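Long-range contact in arginine decarboxylase (Campylobacter jejuni subsp. jejuni, PDB 3NZP), which probably converts arginine to agmatine by pyridoxal-phosphate-dependent decarboxylation, an early step in polyamine and spermidine biosynthesis: residues 104-116 against 126-139. Sequence-based numbering, arbitrary orientation.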
# COMPACT_ATOMS: atom_id res chain seq x y z
N TYR B 104 2.56 33.41 6.24
CA TYR B 104 1.78 33.40 5.01
C TYR B 104 0.31 33.08 5.26
O TYR B 104 -0.50 33.03 4.33
CB TYR B 104 2.37 32.37 4.06
CG TYR B 104 3.80 32.65 3.70
CD1 TYR B 104 4.13 33.40 2.57
CD2 TYR B 104 4.84 32.18 4.50
CE1 TYR B 104 5.46 33.66 2.25
CE2 TYR B 104 6.17 32.44 4.19
CZ TYR B 104 6.47 33.18 3.05
OH TYR B 104 7.79 33.38 2.71
N ASN B 105 -0.02 32.89 6.53
CA ASN B 105 -1.39 32.57 6.93
C ASN B 105 -1.82 31.25 6.29
O ASN B 105 -2.98 31.06 5.92
CB ASN B 105 -2.34 33.67 6.51
CG ASN B 105 -3.66 33.58 7.22
OD1 ASN B 105 -4.72 33.77 6.63
ND2 ASN B 105 -3.61 33.28 8.52
N TYR B 106 -0.85 30.34 6.16
CA TYR B 106 -1.06 29.03 5.57
C TYR B 106 -1.99 28.22 6.48
O TYR B 106 -1.74 28.11 7.68
CB TYR B 106 0.29 28.32 5.42
CG TYR B 106 0.38 27.36 4.26
CD1 TYR B 106 -0.40 26.21 4.23
CD2 TYR B 106 1.26 27.58 3.20
CE1 TYR B 106 -0.32 25.31 3.17
CE2 TYR B 106 1.35 26.69 2.14
CZ TYR B 106 0.56 25.55 2.13
OH TYR B 106 0.64 24.65 1.08
N GLY B 107 -3.05 27.68 5.92
CA GLY B 107 -4.01 26.92 6.71
C GLY B 107 -3.82 25.42 6.68
O GLY B 107 -2.83 24.91 6.16
N LEU B 108 -4.78 24.70 7.27
CA LEU B 108 -4.73 23.25 7.34
C LEU B 108 -6.06 22.65 6.92
O LEU B 108 -7.13 23.22 7.18
CB LEU B 108 -4.40 22.77 8.76
CG LEU B 108 -2.96 22.94 9.26
CD1 LEU B 108 -2.85 22.51 10.71
CD2 LEU B 108 -2.04 22.12 8.41
N GLU B 109 -6.00 21.50 6.26
CA GLU B 109 -7.20 20.82 5.81
C GLU B 109 -7.27 19.49 6.54
O GLU B 109 -6.25 18.84 6.74
CB GLU B 109 -7.12 20.63 4.29
CG GLU B 109 -8.36 20.03 3.65
CD GLU B 109 -8.38 18.52 3.71
OE1 GLU B 109 -9.45 17.94 3.47
OE2 GLU B 109 -7.32 17.91 3.98
N ALA B 110 -8.46 19.09 6.95
CA ALA B 110 -8.61 17.82 7.65
C ALA B 110 -9.76 17.06 7.01
O ALA B 110 -10.71 17.67 6.51
CB ALA B 110 -8.89 18.05 9.11
N GLY B 111 -9.67 15.74 7.03
CA GLY B 111 -10.71 14.93 6.43
C GLY B 111 -11.16 13.80 7.34
O GLY B 111 -11.64 12.78 6.87
N SER B 112 -11.01 14.00 8.65
CA SER B 112 -11.40 13.00 9.62
C SER B 112 -11.34 13.61 11.02
O SER B 112 -10.71 14.65 11.23
CB SER B 112 -10.47 11.78 9.55
OG SER B 112 -9.17 12.08 10.03
N LYS B 113 -11.98 12.95 11.98
CA LYS B 113 -11.99 13.42 13.36
C LYS B 113 -10.55 13.54 13.85
O LYS B 113 -10.16 14.55 14.44
CB LYS B 113 -12.75 12.44 14.24
CG LYS B 113 -14.20 12.31 13.88
CD LYS B 113 -14.90 11.32 14.77
CE LYS B 113 -16.32 11.08 14.30
NZ LYS B 113 -16.96 10.01 15.13
N ALA B 114 -9.76 12.51 13.59
CA ALA B 114 -8.37 12.50 14.00
C ALA B 114 -7.62 13.72 13.46
O ALA B 114 -6.95 14.42 14.22
CB ALA B 114 -7.70 11.22 13.52
N GLU B 115 -7.74 13.97 12.16
CA GLU B 115 -7.05 15.10 11.55
C GLU B 115 -7.57 16.45 12.03
O GLU B 115 -6.79 17.37 12.25
CB GLU B 115 -7.15 15.03 10.02
CG GLU B 115 -6.53 13.79 9.43
CD GLU B 115 -6.44 13.84 7.92
OE1 GLU B 115 -7.38 14.37 7.29
OE2 GLU B 115 -5.44 13.34 7.38
N LEU B 116 -8.89 16.56 12.18
CA LEU B 116 -9.48 17.82 12.63
C LEU B 116 -8.90 18.19 13.99
O LEU B 116 -8.50 19.33 14.20
CB LEU B 116 -11.00 17.72 12.73
CG LEU B 116 -11.81 18.98 12.39
CD1 LEU B 116 -13.17 18.86 13.01
CD2 LEU B 116 -11.11 20.23 12.89
N GLY B 126 -6.28 32.01 13.49
CA GLY B 126 -6.46 33.02 12.47
C GLY B 126 -6.37 32.43 11.07
O GLY B 126 -7.05 32.88 10.14
N ALA B 127 -5.53 31.40 10.92
CA ALA B 127 -5.37 30.74 9.63
C ALA B 127 -6.61 29.89 9.42
O ALA B 127 -7.24 29.43 10.39
CB ALA B 127 -4.14 29.87 9.63
N PRO B 128 -7.00 29.68 8.16
CA PRO B 128 -8.19 28.89 7.84
C PRO B 128 -7.99 27.38 8.02
O PRO B 128 -6.88 26.84 7.85
CB PRO B 128 -8.48 29.28 6.40
CG PRO B 128 -7.12 29.43 5.83
CD PRO B 128 -6.35 30.15 6.93
N ILE B 129 -9.07 26.70 8.39
CA ILE B 129 -9.04 25.27 8.56
C ILE B 129 -10.24 24.78 7.77
O ILE B 129 -11.38 25.11 8.11
CB ILE B 129 -9.18 24.87 10.04
CG1 ILE B 129 -7.91 25.24 10.79
CG2 ILE B 129 -9.42 23.38 10.18
CD1 ILE B 129 -7.97 24.89 12.25
N THR B 130 -9.99 24.05 6.70
CA THR B 130 -11.10 23.52 5.91
C THR B 130 -11.29 22.07 6.35
O THR B 130 -10.34 21.42 6.80
CB THR B 130 -10.84 23.57 4.38
OG1 THR B 130 -9.53 23.06 4.10
CG2 THR B 130 -10.95 25.00 3.86
N VAL B 131 -12.51 21.58 6.23
CA VAL B 131 -12.83 20.21 6.62
C VAL B 131 -13.64 19.48 5.54
O VAL B 131 -14.80 19.81 5.29
CB VAL B 131 -13.64 20.18 7.95
CG1 VAL B 131 -13.79 18.74 8.41
CG2 VAL B 131 -12.96 21.00 9.02
N ASN B 132 -13.02 18.50 4.90
CA ASN B 132 -13.71 17.74 3.86
C ASN B 132 -14.02 16.34 4.36
O ASN B 132 -13.62 15.97 5.46
CB ASN B 132 -12.85 17.67 2.61
CG ASN B 132 -12.65 19.03 1.98
OD1 ASN B 132 -13.63 19.70 1.64
ND2 ASN B 132 -11.40 19.45 1.84
N GLY B 133 -14.74 15.56 3.56
CA GLY B 133 -15.08 14.21 3.98
C GLY B 133 -16.49 14.09 4.52
O GLY B 133 -17.19 15.10 4.68
N PHE B 134 -16.92 12.87 4.80
CA PHE B 134 -18.26 12.64 5.33
C PHE B 134 -18.25 12.93 6.81
O PHE B 134 -17.29 12.60 7.51
CB PHE B 134 -18.68 11.20 5.05
CG PHE B 134 -18.76 10.90 3.58
CD1 PHE B 134 -19.84 11.33 2.83
CD2 PHE B 134 -17.70 10.26 2.93
CE1 PHE B 134 -19.88 11.14 1.45
CE2 PHE B 134 -17.73 10.06 1.56
CZ PHE B 134 -18.82 10.50 0.82
N LYS B 135 -19.32 13.54 7.30
CA LYS B 135 -19.36 13.91 8.70
C LYS B 135 -20.56 13.40 9.45
O LYS B 135 -21.64 13.25 8.89
CB LYS B 135 -19.30 15.43 8.80
CG LYS B 135 -18.35 16.07 7.80
CD LYS B 135 -18.59 17.55 7.66
CE LYS B 135 -18.03 18.08 6.36
NZ LYS B 135 -16.56 18.01 6.35
N ASP B 136 -20.38 13.11 10.73
CA ASP B 136 -21.50 12.67 11.53
C ASP B 136 -21.74 13.78 12.51
O ASP B 136 -21.04 14.80 12.48
CB ASP B 136 -21.20 11.37 12.28
CG ASP B 136 -19.94 11.44 13.09
OD1 ASP B 136 -19.62 10.44 13.78
OD2 ASP B 136 -19.25 12.49 13.05
N ARG B 137 -22.72 13.61 13.39
CA ARG B 137 -23.02 14.65 14.35
C ARG B 137 -21.78 15.00 15.15
O ARG B 137 -21.52 16.17 15.40
CB ARG B 137 -24.14 14.21 15.28
CG ARG B 137 -25.38 13.68 14.56
CD ARG B 137 -26.59 13.60 15.49
NE ARG B 137 -27.14 14.93 15.76
CZ ARG B 137 -27.92 15.60 14.92
NH1 ARG B 137 -28.37 16.81 15.25
NH2 ARG B 137 -28.27 15.06 13.76
N GLU B 138 -21.01 14.00 15.54
CA GLU B 138 -19.81 14.25 16.32
C GLU B 138 -18.81 15.16 15.60
O GLU B 138 -18.39 16.18 16.14
CB GLU B 138 -19.13 12.93 16.72
CG GLU B 138 -17.78 13.10 17.46
CD GLU B 138 -17.13 11.78 17.87
OE1 GLU B 138 -15.92 11.79 18.21
OE2 GLU B 138 -17.81 10.72 17.86
N LEU B 139 -18.44 14.81 14.37
CA LEU B 139 -17.48 15.63 13.63
C LEU B 139 -17.96 17.08 13.45
O LEU B 139 -17.17 18.01 13.57
CB LEU B 139 -17.20 14.99 12.26
CG LEU B 139 -16.05 15.55 11.43
CD1 LEU B 139 -14.77 15.57 12.23
CD2 LEU B 139 -15.88 14.67 10.22
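E109 turns its CG away from its own backbone N (chi1 -175°) and bends at chi2 (-85°), which carries its carboxylate across to N132, just past the end of strand 128-131. The two strands, 107-110 and 128-131, are neighbours in the parallel eight-stranded barrel of the TIM-barrel cofactor domain, joined by helix 113-122 in a beta-alpha-beta crossover. Four backbone hydrogen bonds zip them together: L108 N to P128 O, T130 N to L108 O, A110 N to T130 O and N132 N to A110 O (2.9 Å).

At the pyridoxal phosphate pocket, N132 ND2 donates to the anti side of E109 OE1 (3.0 Å) from somewhat out of the carboxylate plane, the carboxylate and amide planes being 25° apart. This bond probably helps fix the side chain of N132, which touches the cofactor, while the E109 side chain also lies near K86. T130 OG1 meets E109 CG at 3.3 Å and is hydrogen-bonded to E320.

On the helix side, L116 packs CG on V131 CG2 (4.1 Å) and CD1 on L139 CD1 (3.7 Å). Beyond them K113, extended past CG, reaches the start of helix 137-148. There D136 OD2 caps L139 N, and K607 of the second subunit forms a salt bridge to E138 OE2 through its NZ and gives its backbone N to D136 OD1. K113 NZ forms salt bridges with both acids, meeting the syn lone pair of D136 OD1 at 3.0 Å and E138 OE2, in a weak hydrogen bond, at 2.9 Å.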